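PDB 4GVO: Lmo2349 protein from Listeria monocytogenes, which probably binds L-cystine or related amino acids outside the cell membrane and delivers them to an ABC transporter for import. Local coordinates for residues A[72-77]-A[198-203]; A[10-15]-A[68-73]; A[86-91]-A[208-213]; A[36-41]-A[224-229]. One frame throughout, in Å; residues are numbered along the deposited sequence.

In the fold
From the N terminus, strand 9-15 is met by residues 68-73, so contact 2 closes a first loop of 52 residues. Helix 34-44 lies inside that loop and has its own partner near the C terminus, so contact 4, closed only at 224-229, crosses contact 2. Strand 72-73 ends contact 2 and opens contact 1, whose other half arrives at 198-203. Residues 86-91 open contact 3, which crosses contact 1 and closes at 208-213. Contacts 1 and 3 both nest inside contact 4. Together they join strands 9-15, 72-73 and 191-202 of one sheet, and bring the C-terminal helices 207-222 and 225-234 back onto the N-terminal part of the fold.

Contact 1 of 4, residues A[72-77]-A[198-203]; sequences IVAHQM and VYFMLG. With HIS (histidine), chain E.
Val-73 and Met-201 form an antiparallel hydrogen-bonded pair: Val-73 N reaches Met-201 O at 2.8 Å, and Met-201 N returns a longer bond to Val-73 O. Packing is dense on both faces. Beside Ile-72, Leu-202 runs alongside and points the same way, while the Phe-200 ring turns its edge to Ala-74, CE1 lying 3.7 Å from Ala-74 CB; the small methyl lets the ring come in close. On the face of Val-73, two flexible thioethers cross at about a right angle, with Met-201 SD 3.6 Å from Met-77 CB. Met-77 is bent at both later torsions (chi2 -59°, chi3 -80°), which brings its CE back to the same sulfur. Past Ala-74 the pairing is looser and a water stands between the two segments, accepting from His-75 N and Met-77 N and donating to Tyr-199 O at 2.8 Å. Direct bonding resumes with Tyr-199 N to Met-77 O at 3.0 Å. Val-198 packs its methyls on Gln-76, whose amide is held by Asp-35 and Asn-95. Toward the pocket, Gln-76 O lies 2.6 Å from the amino N of the bound histidine. Such closeness is consistent with a carbonyl receiving the amino group, probably charged, whatever the ligand's side chain, as expected of an amino acid receptor.

Contact 2 of 4, residues A[10-15]-A[68-73]; sequences TITVGT and GKVDIV
Asp-71 reaches across to the backbone of Thr-12, taking Thr-12 N on OD2 at 2.9 Å in an almost straight bond. The carboxylate is met on its anti side, with the donor 23° out of its plane. What brings it there is the first torsion: CG stands beside the residue's own N (chi1 -54°), while that N bonds to Thr-12 O at 2.8 Å. Thr-12 O also accepts from Ile-72 N, so a single carbonyl grips two successive amides. A water joins the same carboxylate oxygen to Thr-12 OG1, which suits a hydroxyl at the partly exposed border. With Ile-72 the chain enters regular parallel pairing, and Gly-14 N bonds to Ile-72 O at 2.8 Å. This is the end of a beta-alpha-beta crossover: strand 49-55 and strand 72-73 flank strand 9-15, with helix 61-66 in the connection and a Schellman motif at Gly-68 closing that helix. With antiparallel strand 191-202 next in the sheet, the order is that of type II binding proteins. Val-70 places CG2 in the crowded position between its N and carbonyl carbon (chi1 -64°), leaving CG1 to lie 3.8 Å from Gly-14 CA, where glycine has no side chain to obstruct it. Thr-12 CG2 meets the same methyl at 4.0 Å. On the other face, Ile-72 extends CD1 to within 3.8 Å of Ile-11 CG2, and beta-branched Val-13 packs next to it.

Contact 3 of 4, residues A[86-91]-A[208-213]; sequences KFLFND and KLSKKV
A strand-to-helix packing contact sits here, where strand 88-89 and the residue after it run past the first turns of helix 207-222, with Ser-210 meeting Leu-88 and Asn-90. The approach is close because Ser-210 is small: its CA comes within 5.3 Å of Asn-90 CA, and its OG lies 3.3 Å from that same Asn-90 CA. OG is placed there by a first torsion of -168°, opposite the backbone N. Leu-88 comes over the other part of the serine, CD2 lying 3.6 Å from Ser-210 CB, and gives the junction an apolar flank. The fold explains the neighbourhood: strand 88-89 pairs antiparallel with strand 191-202, Leu-88 bonding to Leu-202, and the helix follows that strand in the chain, folding back against its neighbour. Asn-90 fits this corner by offering both a donor and an acceptor. Its CG is tucked between N and carbonyl carbon (chi1 70°); OD1 accepts from Phe-200 N on the strand, and ND2 gives to Asp-214 OD1, one helical turn after Ser-210. The second carboxylate oxygen of Asp-214 takes Asp-91 N. Beyond the amide, Val-213 CG1 lies a loose 4.2 Å from Asn-90 ND2, a van der Waals touch only, while Val-213 also packs on Phe-200.

Contact 4 of 4, residues A[36-41]-A[224-229]; sequences VELVKE and GTLKKL
Two nearly antiparallel helices, 34-44 near the N terminus and 225-234 near the C terminus, make this contact, with Leu-38 of one facing Leu-226 and Leu-229 of the other. The axes of the two short segments approach to 11.2 Å, with 155° between their N-to-C directions, so the backbones are well separated and long side chains must bridge the interval. Leu-38 bridges it with one methyl, CD1. Its CG swings opposite the backbone N (chi1 -178°), carrying CD1 to 3.7 Å from Leu-226 CD1 and 4.0 Å from Leu-229 CD1; the side chain of Leu-229 lies across it at about a right angle. The other branch of Leu-229 reaches the aliphatic base of Glu-37, CD2 standing 4.1 Å from Glu-37 CB. In the type II binding-protein fold such C-terminal helices return to the lobe that holds the N terminus, and here helix 207-222 packs against both: Leu-217 touches Leu-38, and Ile-220 touches both Glu-41 and Thr-225. Tyr-34 adds its side chain to Leu-226 and Leu-229. At the outer border, Glu-41 and Thr-225 come from opposite directions and touch through carbon alone, Glu-41 CG to Thr-225 CG2 at 4.1 Å. Amphipathic residues suit this rim, since their polar ends turn to other partners: Glu-41 forms salt bridges with Lys-44 and Arg-45, Thr-225 OG1 bonds to Asp-223, and Glu-37 OE2 bonds to Thr-32.

Contact 1 of 4, residues A[72-77]-A[198-203]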
loop_
_atom_site.group_PDB
_atom_site.type_symbol
_atom_site.label_atom_id
_atom_site.label_comp_id
_atom_site.label_asym_id
_atom_site.label_seq_id
_atom_site.Cartn_x
_atom_site.Cartn_y
_atom_site.Cartn_z
ATOM N N ILE A 72 -4.759 14.434 4.062
ATOM C CA ILE A 72 -4.126 13.594 3.051
ATOM C C ILE A 72 -3.900 12.256 3.660
ATOM O O ILE A 72 -3.618 12.191 4.868
ATOM C CB ILE A 72 -2.723 14.126 2.660
ATOM C CG1 ILE A 72 -2.829 15.518 2.061
ATOM C CG2 ILE A 72 -2.017 13.171 1.693
ATOM C CD1 ILE A 72 -1.498 16.110 1.581
ATOM N N VAL A 73 -3.976 11.211 2.838
ATOM C CA VAL A 73 -3.555 9.858 3.279
ATOM C C VAL A 73 -2.368 9.442 2.424
ATOM O O VAL A 73 -2.410 9.589 1.179
ATOM C CB VAL A 73 -4.716 8.857 3.168
ATOM C CG1 VAL A 73 -4.234 7.414 3.326
ATOM C CG2 VAL A 73 -5.781 9.182 4.218
ATOM N N ALA A 74 -1.343 8.924 3.100
ATOM C CA ALA A 74 -0.127 8.350 2.472
ATOM C C ALA A 74 0.104 6.961 3.014
ATOM O O ALA A 74 0.508 6.828 4.160
ATOM C CB ALA A 74 1.083 9.231 2.788
ATOM N N HIS A 75 -0.254 5.933 2.251
ATOM C CA HIS A 75 -0.062 4.570 2.661
ATOM C C HIS A 75 -0.070 3.655 1.461
ATOM O O HIS A 75 -0.861 2.719 1.394
ATOM C CB HIS A 75 -1.161 4.152 3.670
ATOM C CG HIS A 75 -0.831 2.913 4.481
ATOM N ND1 HIS A 75 -0.674 1.666 3.935
ATOM C CD2 HIS A 75 -0.622 2.763 5.852
ATOM C CE1 HIS A 75 -0.361 0.791 4.929
ATOM N NE2 HIS A 75 -0.363 1.442 6.089
ATOM N N GLN A 76 0.766 3.953 0.478
ATOM C CA GLN A 76 0.820 3.139 -0.746
ATOM C C GLN A 76 -0.571 2.958 -1.357
ATOM O O GLN A 76 -0.952 1.846 -1.769
ATOM C CB GLN A 76 1.505 1.819 -0.479
ATOM C CG GLN A 76 3.006 1.961 -0.238
ATOM C CD GLN A 76 3.751 2.321 -1.502
ATOM O OE1 GLN A 76 3.633 1.627 -2.511
ATOM N NE2 GLN A 76 4.493 3.423 -1.459
ATOM N N MET A 77 -1.357 4.040 -1.416
ATOM C CA MET A 77 -2.760 3.894 -1.823
ATOM C C MET A 77 -2.901 3.779 -3.345
ATOM O O MET A 77 -2.562 4.698 -4.099
ATOM C CB MET A 77 -3.617 5.078 -1.328
ATOM C CG MET A 77 -3.604 5.223 0.198
ATOM S SD MET A 77 -4.193 3.792 1.102
ATOM C CE MET A 77 -5.966 4.015 0.941
ATOM N N VAL A 198 0.282 4.164 -7.356
ATOM C CA VAL A 198 0.160 4.661 -5.988
ATOM C C VAL A 198 0.215 6.194 -6.016
ATOM O O VAL A 198 1.100 6.790 -6.661
ATOM C CB VAL A 198 1.302 4.092 -5.132
ATOM C CG1 VAL A 198 1.509 4.909 -3.835
ATOM C CG2 VAL A 198 1.060 2.600 -4.826
ATOM N N TYR A 199 -0.722 6.806 -5.307
ATOM C CA TYR A 199 -0.867 8.224 -5.214
ATOM C C TYR A 199 -1.249 8.616 -3.784
ATOM O O TYR A 199 -1.678 7.783 -3.002
ATOM C CB TYR A 199 -1.975 8.718 -6.141
ATOM C CG TYR A 199 -1.877 8.328 -7.594
ATOM C CD1 TYR A 199 -2.332 7.084 -8.034
ATOM C CD2 TYR A 199 -1.373 9.202 -8.531
ATOM C CE1 TYR A 199 -2.285 6.718 -9.351
ATOM C CE2 TYR A 199 -1.288 8.839 -9.848
ATOM C CZ TYR A 199 -1.761 7.591 -10.257
ATOM O OH TYR A 199 -1.713 7.241 -11.571
ATOM N N PHE A 200 -1.167 9.908 -3.487
ATOM C CA PHE A 200 -1.803 10.450 -2.290
ATOM C C PHE A 200 -3.313 10.591 -2.493
ATOM O O PHE A 200 -3.778 10.787 -3.622
ATOM C CB PHE A 200 -1.206 11.799 -1.912
ATOM C CG PHE A 200 0.270 11.734 -1.660
ATOM C CD1 PHE A 200 0.734 11.143 -0.512
ATOM C CD2 PHE A 200 1.209 12.247 -2.577
ATOM C CE1 PHE A 200 2.068 11.049 -0.249
ATOM C CE2 PHE A 200 2.576 12.109 -2.334
ATOM C CZ PHE A 200 3.009 11.540 -1.152
ATOM N N MET A 201 -4.057 10.493 -1.397
ATOM C CA MET A 201 -5.472 10.680 -1.431
ATOM C C MET A 201 -5.852 11.855 -0.590
ATOM O O MET A 201 -5.321 12.031 0.513
ATOM C CB MET A 201 -6.217 9.426 -0.943
ATOM C CG MET A 201 -5.976 8.237 -1.856
ATOM S SD MET A 201 -6.856 6.735 -1.370
ATOM C CE MET A 201 -8.559 7.278 -1.469
ATOM N N LEU A 202 -6.774 12.656 -1.107
ATOM C CA LEU A 202 -7.217 13.902 -0.463
ATOM C C LEU A 202 -8.738 13.990 -0.531
ATOM O O LEU A 202 -9.387 13.263 -1.242
ATOM C CB LEU A 202 -6.606 15.110 -1.186
ATOM C CG LEU A 202 -5.081 15.141 -1.331
ATOM C CD1 LEU A 202 -4.604 14.513 -2.657
ATOM C CD2 LEU A 202 -4.575 16.583 -1.207
ATOM N N GLY A 203 -9.294 14.956 0.185
ATOM C CA GLY A 203 -10.695 15.300 -0.027
ATOM C C GLY A 203 -10.905 15.958 -1.362
ATOM O O GLY A 203 -10.016 16.636 -1.867
HETATM N N HIS E . -1.835 -0.635 -1.563
HETATM C CA HIS E . -2.935 -0.839 -0.572
HETATM C C HIS E . -4.220 -0.205 -0.987
HETATM O O HIS E . -4.211 0.588 -1.941
HETATM C CB HIS E . -2.521 -0.304 0.787
HETATM C CG HIS E . -1.758 -1.313 1.592
HETATM N ND1 HIS E . -0.572 -1.782 1.179
HETATM C CD2 HIS E . -2.070 -2.008 2.784
HETATM C CE1 HIS E . -0.142 -2.717 2.064
HETATM N NE2 HIS E . -1.051 -2.820 3.045
HETATM O OXT HIS E . -5.277 -0.495 -0.380
HETATM O O HOH W 1 -0.625 6.780 -0.628
#

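Contact 2 of 4, residues A[10-15]-A[68-73]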
loop_
_atom_site.group_PDB
_atom_site.type_symbol
_atom_site.label_atom_id
_atom_site.label_comp_id
_atom_site.label_asym_id
_atom_site.label_seq_id
_atom_site.Cartn_x
_atom_site.Cartn_y
_atom_site.Cartn_z
ATOM N N THR A 10 -1.129 24.255 8.187
ATOM C CA THR A 10 -0.801 22.911 8.694
ATOM C C THR A 10 -1.677 21.891 8.005
ATOM O O THR A 10 -2.896 22.022 7.959
ATOM C CB THR A 10 -0.988 22.812 10.220
ATOM O OG1 THR A 10 -0.129 23.781 10.822
ATOM C CG2 THR A 10 -0.660 21.435 10.726
ATOM N N ILE A 11 -1.028 20.855 7.486
ATOM C CA ILE A 11 -1.686 19.760 6.779
ATOM C C ILE A 11 -1.440 18.508 7.584
ATOM O O ILE A 11 -0.310 18.199 7.895
ATOM C CB ILE A 11 -1.071 19.589 5.355
ATOM C CG1 ILE A 11 -1.217 20.894 4.544
ATOM C CG2 ILE A 11 -1.669 18.399 4.650
ATOM C CD1 ILE A 11 -2.639 21.454 4.457
ATOM N N THR A 12 -2.511 17.801 7.914
ATOM C CA THR A 12 -2.420 16.542 8.637
ATOM C C THR A 12 -2.488 15.361 7.684
ATOM O O THR A 12 -3.416 15.237 6.893
ATOM C CB THR A 12 -3.514 16.423 9.709
ATOM O OG1 THR A 12 -3.379 17.555 10.599
ATOM C CG2 THR A 12 -3.392 15.137 10.524
ATOM N N VAL A 13 -1.454 14.554 7.740
ATOM C CA VAL A 13 -1.288 13.377 6.891
ATOM C C VAL A 13 -1.539 12.118 7.688
ATOM O O VAL A 13 -0.804 11.809 8.631
ATOM C CB VAL A 13 0.158 13.344 6.317
ATOM C CG1 VAL A 13 0.337 12.170 5.358
ATOM C CG2 VAL A 13 0.515 14.670 5.635
ATOM N N GLY A 14 -2.563 11.361 7.317
ATOM C CA GLY A 14 -2.775 10.073 7.899
ATOM C C GLY A 14 -1.855 9.039 7.293
ATOM O O GLY A 14 -1.734 8.958 6.073
ATOM N N THR A 15 -1.238 8.252 8.154
ATOM C CA THR A 15 -0.451 7.116 7.733
ATOM C C THR A 15 -0.488 6.032 8.782
ATOM O O THR A 15 -1.130 6.194 9.829
ATOM C CB THR A 15 0.979 7.568 7.360
ATOM O OG1 THR A 15 1.639 6.521 6.621
ATOM C CG2 THR A 15 1.821 7.944 8.586
ATOM N N GLY A 68 -12.930 14.100 7.528
ATOM C CA GLY A 68 -12.156 15.326 7.574
ATOM C C GLY A 68 -11.166 15.417 8.695
ATOM O O GLY A 68 -10.673 16.531 9.020
ATOM N N LYS A 69 -10.826 14.266 9.268
ATOM C CA LYS A 69 -9.919 14.263 10.421
ATOM C C LYS A 69 -8.421 14.183 10.045
ATOM O O LYS A 69 -7.542 14.342 10.898
ATOM C CB LYS A 69 -10.346 13.177 11.416
ATOM C CG LYS A 69 -11.697 13.496 12.089
ATOM C CD LYS A 69 -12.239 12.290 12.845
ATOM C CE LYS A 69 -13.629 12.556 13.424
ATOM N NZ LYS A 69 -14.343 11.291 13.757
ATOM N N VAL A 70 -8.170 13.869 8.776
ATOM C CA VAL A 70 -6.883 14.088 8.137
ATOM C C VAL A 70 -7.148 14.815 6.793
ATOM O O VAL A 70 -8.260 14.774 6.268
ATOM C CB VAL A 70 -6.091 12.796 7.916
ATOM C CG1 VAL A 70 -5.718 12.116 9.272
ATOM C CG2 VAL A 70 -6.820 11.853 6.970
ATOM N N ASP A 71 -6.124 15.471 6.257
ATOM C CA ASP A 71 -6.187 16.144 4.984
ATOM C C ASP A 71 -5.678 15.344 3.800
ATOM O O ASP A 71 -6.115 15.550 2.660
ATOM C CB ASP A 71 -5.428 17.475 5.061
ATOM C CG ASP A 71 -5.906 18.366 6.210
ATOM O OD1 ASP A 71 -7.139 18.582 6.334
ATOM O OD2 ASP A 71 -5.059 18.851 7.018
ATOM N N ILE A 72 -4.759 14.434 4.062
ATOM C CA ILE A 72 -4.126 13.594 3.051
ATOM C C ILE A 72 -3.900 12.256 3.660
ATOM O O ILE A 72 -3.618 12.191 4.868
ATOM C CB ILE A 72 -2.723 14.126 2.660
ATOM C CG1 ILE A 72 -2.829 15.518 2.061
ATOM C CG2 ILE A 72 -2.017 13.171 1.693
ATOM C CD1 ILE A 72 -1.498 16.110 1.581
ATOM N N VAL A 73 -3.976 11.211 2.838
ATOM C CA VAL A 73 -3.555 9.858 3.279
ATOM C C VAL A 73 -2.368 9.442 2.424
ATOM O O VAL A 73 -2.410 9.589 1.179
ATOM C CB VAL A 73 -4.716 8.857 3.168
ATOM C CG1 VAL A 73 -4.234 7.414 3.326
ATOM C CG2 VAL A 73 -5.781 9.182 4.218
HETATM O O HOH W 2 -4.870 19.750 9.605
#

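Contact 3 of 4, residues A[86-91]-A[208-213]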
loop_
_atom_site.group_PDB
_atom_site.type_symbol
_atom_site.label_atom_id
_atom_site.label_comp_id
_atom_site.label_asym_id
_atom_site.label_seq_id
_atom_site.Cartn_x
_atom_site.Cartn_y
_atom_site.Cartn_z
ATOM N N LYS A 86 -15.136 8.821 -4.309
ATOM C CA LYS A 86 -15.215 9.473 -3.005
ATOM C C LYS A 86 -14.138 10.517 -2.746
ATOM O O LYS A 86 -14.381 11.506 -2.036
ATOM C CB LYS A 86 -15.151 8.465 -1.867
ATOM C CG LYS A 86 -16.251 7.452 -1.822
ATOM C CD LYS A 86 -15.963 6.433 -0.724
ATOM C CE LYS A 86 -16.121 7.051 0.673
ATOM N NZ LYS A 86 -15.946 6.102 1.807
ATOM N N PHE A 87 -12.942 10.292 -3.305
ATOM C CA PHE A 87 -11.736 11.054 -2.937
ATOM C C PHE A 87 -10.995 11.590 -4.172
ATOM O O PHE A 87 -11.164 11.082 -5.299
ATOM C CB PHE A 87 -10.817 10.177 -2.104
ATOM C CG PHE A 87 -11.423 9.713 -0.845
ATOM C CD1 PHE A 87 -11.714 10.621 0.156
ATOM C CD2 PHE A 87 -11.755 8.380 -0.647
ATOM C CE1 PHE A 87 -12.308 10.222 1.368
ATOM C CE2 PHE A 87 -12.335 7.983 0.541
ATOM C CZ PHE A 87 -12.604 8.887 1.545
ATOM N N LEU A 88 -10.156 12.592 -3.927
ATOM C CA LEU A 88 -9.233 13.139 -4.898
ATOM C C LEU A 88 -7.902 12.416 -4.839
ATOM O O LEU A 88 -7.339 12.234 -3.773
ATOM C CB LEU A 88 -9.057 14.626 -4.618
ATOM C CG LEU A 88 -8.097 15.401 -5.507
ATOM C CD1 LEU A 88 -8.569 15.336 -6.965
ATOM C CD2 LEU A 88 -8.037 16.832 -5.005
ATOM N N PHE A 89 -7.408 12.006 -5.996
ATOM C CA PHE A 89 -6.031 11.527 -6.141
ATOM C C PHE A 89 -5.193 12.620 -6.791
ATOM O O PHE A 89 -5.656 13.268 -7.731
ATOM C CB PHE A 89 -5.949 10.293 -7.012
ATOM C CG PHE A 89 -6.512 9.058 -6.345
ATOM C CD1 PHE A 89 -7.864 8.877 -6.203
ATOM C CD2 PHE A 89 -5.689 8.114 -5.807
ATOM C CE1 PHE A 89 -8.352 7.705 -5.579
ATOM C CE2 PHE A 89 -6.169 6.977 -5.166
ATOM C CZ PHE A 89 -7.492 6.763 -5.083
ATOM N N ASN A 90 -3.961 12.831 -6.322
ATOM C CA ASN A 90 -3.079 13.731 -7.043
ATOM C C ASN A 90 -2.724 13.091 -8.402
ATOM O O ASN A 90 -3.005 11.903 -8.622
ATOM C CB ASN A 90 -1.869 14.118 -6.215
ATOM C CG ASN A 90 -0.910 12.977 -6.027
ATOM O OD1 ASN A 90 -1.290 11.953 -5.469
ATOM N ND2 ASN A 90 0.324 13.137 -6.496
ATOM N N ASP A 91 -2.129 13.873 -9.313
ATOM C CA ASP A 91 -1.828 13.407 -10.684
ATOM C C ASP A 91 -0.553 12.616 -10.821
ATOM O O ASP A 91 -0.410 11.836 -11.784
ATOM C CB ASP A 91 -1.732 14.583 -11.682
ATOM C CG ASP A 91 -3.097 15.144 -12.098
ATOM O OD1 ASP A 91 -4.155 14.659 -11.662
ATOM O OD2 ASP A 91 -3.106 16.104 -12.896
ATOM N N LYS A 208 -6.296 22.700 -4.467
ATOM C CA LYS A 208 -5.112 23.529 -4.403
ATOM C C LYS A 208 -3.979 22.750 -3.793
ATOM O O LYS A 208 -2.868 22.724 -4.333
ATOM C CB LYS A 208 -5.388 24.851 -3.611
ATOM C CG LYS A 208 -4.161 25.718 -3.429
ATOM C CD LYS A 208 -4.483 27.064 -2.814
ATOM C CE LYS A 208 -3.200 27.843 -2.566
ATOM N NZ LYS A 208 -3.470 29.124 -1.861
ATOM N N LEU A 209 -4.249 22.121 -2.670
ATOM C CA LEU A 209 -3.221 21.280 -2.019
ATOM C C LEU A 209 -2.734 20.166 -2.943
ATOM O O LEU A 209 -1.535 19.899 -3.050
ATOM C CB LEU A 209 -3.747 20.710 -0.719
ATOM C CG LEU A 209 -2.866 19.749 0.067
ATOM C CD1 LEU A 209 -1.564 20.453 0.440
ATOM C CD2 LEU A 209 -3.625 19.274 1.309
ATOM N N SER A 210 -3.659 19.507 -3.636
ATOM C CA SER A 210 -3.280 18.428 -4.559
ATOM C C SER A 210 -2.322 18.924 -5.643
ATOM O O SER A 210 -1.315 18.250 -5.970
ATOM C CB SER A 210 -4.541 17.812 -5.167
ATOM O OG SER A 210 -4.216 16.626 -5.829
ATOM N N LYS A 211 -2.627 20.101 -6.202
ATOM C CA LYS A 211 -1.747 20.699 -7.211
ATOM C C LYS A 211 -0.345 20.999 -6.657
ATOM O O LYS A 211 0.651 20.748 -7.352
ATOM C CB LYS A 211 -2.392 21.951 -7.770
ATOM C CG LYS A 211 -1.673 22.588 -8.934
ATOM C CD LYS A 211 -2.417 23.832 -9.390
ATOM C CE LYS A 211 -1.572 24.681 -10.330
ATOM N NZ LYS A 211 -2.295 25.931 -10.740
ATOM N N LYS A 212 -0.289 21.525 -5.431
ATOM C CA LYS A 212 0.979 21.837 -4.766
ATOM C C LYS A 212 1.780 20.562 -4.547
ATOM O O LYS A 212 2.996 20.517 -4.783
ATOM C CB LYS A 212 0.755 22.609 -3.459
ATOM C CG LYS A 212 0.152 24.006 -3.652
ATOM C CD LYS A 212 1.167 25.033 -4.060
ATOM C CE LYS A 212 0.544 26.431 -4.094
ATOM N NZ LYS A 212 1.564 27.447 -4.433
ATOM N N VAL A 213 1.115 19.527 -4.075
ATOM C CA VAL A 213 1.776 18.235 -3.881
ATOM C C VAL A 213 2.365 17.746 -5.199
ATOM O O VAL A 213 3.490 17.238 -5.237
ATOM C CB VAL A 213 0.792 17.206 -3.231
ATOM C CG1 VAL A 213 1.306 15.749 -3.303
ATOM C CG2 VAL A 213 0.514 17.626 -1.793
#

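Contact 4 of 4, residues A[36-41]-A[224-229]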
loop_
_atom_site.group_PDB
_atom_site.type_symbol
_atom_site.label_atom_id
_atom_site.label_comp_id
_atom_site.label_asym_id
_atom_site.label_seq_id
_atom_site.Cartn_x
_atom_site.Cartn_y
_atom_site.Cartn_z
ATOM N N VAL A 36 6.573 8.126 4.407
ATOM C CA VAL A 36 6.839 9.155 5.402
ATOM C C VAL A 36 7.937 10.088 4.947
ATOM O O VAL A 36 7.766 11.327 4.989
ATOM C CB VAL A 36 7.139 8.515 6.743
ATOM C CG1 VAL A 36 7.613 9.565 7.777
ATOM C CG2 VAL A 36 5.918 7.728 7.209
ATOM N N GLU A 37 9.052 9.518 4.479
ATOM C CA GLU A 37 10.157 10.331 4.018
ATOM C C GLU A 37 9.805 11.124 2.761
ATOM O O GLU A 37 10.240 12.274 2.603
ATOM C CB GLU A 37 11.418 9.492 3.846
ATOM C CG GLU A 37 11.875 8.890 5.180
ATOM C CD GLU A 37 12.239 9.874 6.281
ATOM O OE1 GLU A 37 12.589 11.041 5.983
ATOM O OE2 GLU A 37 12.228 9.470 7.467
ATOM N N LEU A 38 8.981 10.552 1.877
ATOM C CA LEU A 38 8.523 11.317 0.710
ATOM C C LEU A 38 7.702 12.533 1.145
ATOM O O LEU A 38 7.887 13.611 0.630
ATOM C CB LEU A 38 7.739 10.443 -0.277
ATOM C CG LEU A 38 7.260 11.143 -1.539
ATOM C CD1 LEU A 38 8.410 11.745 -2.328
ATOM C CD2 LEU A 38 6.482 10.130 -2.347
ATOM N N VAL A 39 6.759 12.358 2.056
ATOM C CA VAL A 39 5.962 13.469 2.563
ATOM C C VAL A 39 6.872 14.541 3.179
ATOM O O VAL A 39 6.654 15.734 3.005
ATOM C CB VAL A 39 4.876 12.989 3.549
ATOM C CG1 VAL A 39 4.256 14.180 4.262
ATOM C CG2 VAL A 39 3.826 12.190 2.805
ATOM N N LYS A 40 7.883 14.140 3.934
ATOM C CA LYS A 40 8.817 15.111 4.522
ATOM C C LYS A 40 9.586 15.898 3.452
ATOM O O LYS A 40 9.843 17.077 3.595
ATOM C CB LYS A 40 9.772 14.425 5.509
ATOM C CG LYS A 40 9.086 13.900 6.769
ATOM C CD LYS A 40 10.075 13.306 7.766
ATOM C CE LYS A 40 9.433 13.002 9.109
ATOM N NZ LYS A 40 10.499 12.746 10.128
ATOM N N GLU A 41 9.965 15.226 2.381
ATOM C CA GLU A 41 10.612 15.869 1.247
ATOM C C GLU A 41 9.676 16.846 0.542
ATOM O O GLU A 41 10.071 17.945 0.170
ATOM C CB GLU A 41 11.175 14.814 0.292
ATOM C CG GLU A 41 12.018 15.379 -0.822
ATOM C CD GLU A 41 13.295 16.055 -0.318
ATOM O OE1 GLU A 41 13.825 15.658 0.744
ATOM O OE2 GLU A 41 13.742 17.004 -0.978
ATOM N N GLY A 224 16.097 13.666 -9.359
ATOM C CA GLY A 224 16.619 12.363 -9.046
ATOM C C GLY A 224 16.368 11.905 -7.627
ATOM O O GLY A 224 16.769 10.813 -7.261
ATOM N N THR A 225 15.654 12.705 -6.855
ATOM C CA THR A 225 15.392 12.363 -5.441
ATOM C C THR A 225 14.474 11.138 -5.337
ATOM O O THR A 225 14.686 10.288 -4.470
ATOM C CB THR A 225 14.836 13.582 -4.671
ATOM O OG1 THR A 225 15.836 14.607 -4.740
ATOM C CG2 THR A 225 14.548 13.230 -3.190
ATOM N N LEU A 226 13.465 11.000 -6.189
ATOM C CA LEU A 226 12.594 9.836 -6.063
ATOM C C LEU A 226 13.335 8.566 -6.372
ATOM O O LEU A 226 13.083 7.539 -5.739
ATOM C CB LEU A 226 11.326 9.954 -6.898
ATOM C CG LEU A 226 10.167 9.043 -6.434
ATOM C CD1 LEU A 226 9.606 9.533 -5.108
ATOM C CD2 LEU A 226 9.076 9.001 -7.493
ATOM N N LYS A 227 14.231 8.621 -7.361
ATOM C CA LYS A 227 15.089 7.455 -7.627
ATOM C C LYS A 227 15.879 7.010 -6.390
ATOM O O LYS A 227 15.917 5.829 -6.035
ATOM C CB LYS A 227 16.027 7.735 -8.799
ATOM C CG LYS A 227 17.059 6.656 -9.050
ATOM C CD LYS A 227 16.402 5.397 -9.540
ATOM C CE LYS A 227 17.365 4.158 -9.602
ATOM N NZ LYS A 227 17.865 3.698 -8.268
ATOM N N LYS A 228 16.489 7.969 -5.728
ATOM C CA LYS A 228 17.274 7.686 -4.530
ATOM C C LYS A 228 16.407 7.152 -3.362
ATOM O O LYS A 228 16.768 6.187 -2.686
ATOM C CB LYS A 228 18.076 8.920 -4.102
ATOM C CG LYS A 228 19.236 9.260 -5.043
ATOM C CD LYS A 228 19.894 10.594 -4.713
ATOM C CE LYS A 228 21.132 10.832 -5.557
ATOM N NZ LYS A 228 22.334 10.154 -4.969
ATOM N N LEU A 229 15.258 7.772 -3.158
ATOM C CA LEU A 229 14.360 7.380 -2.062
ATOM C C LEU A 229 13.833 5.975 -2.308
ATOM O O LEU A 229 13.781 5.163 -1.403
ATOM C CB LEU A 229 13.149 8.319 -1.920
ATOM C CG LEU A 229 13.279 9.639 -1.171
ATOM C CD1 LEU A 229 12.046 10.489 -1.387
ATOM C CD2 LEU A 229 13.550 9.350 0.301
#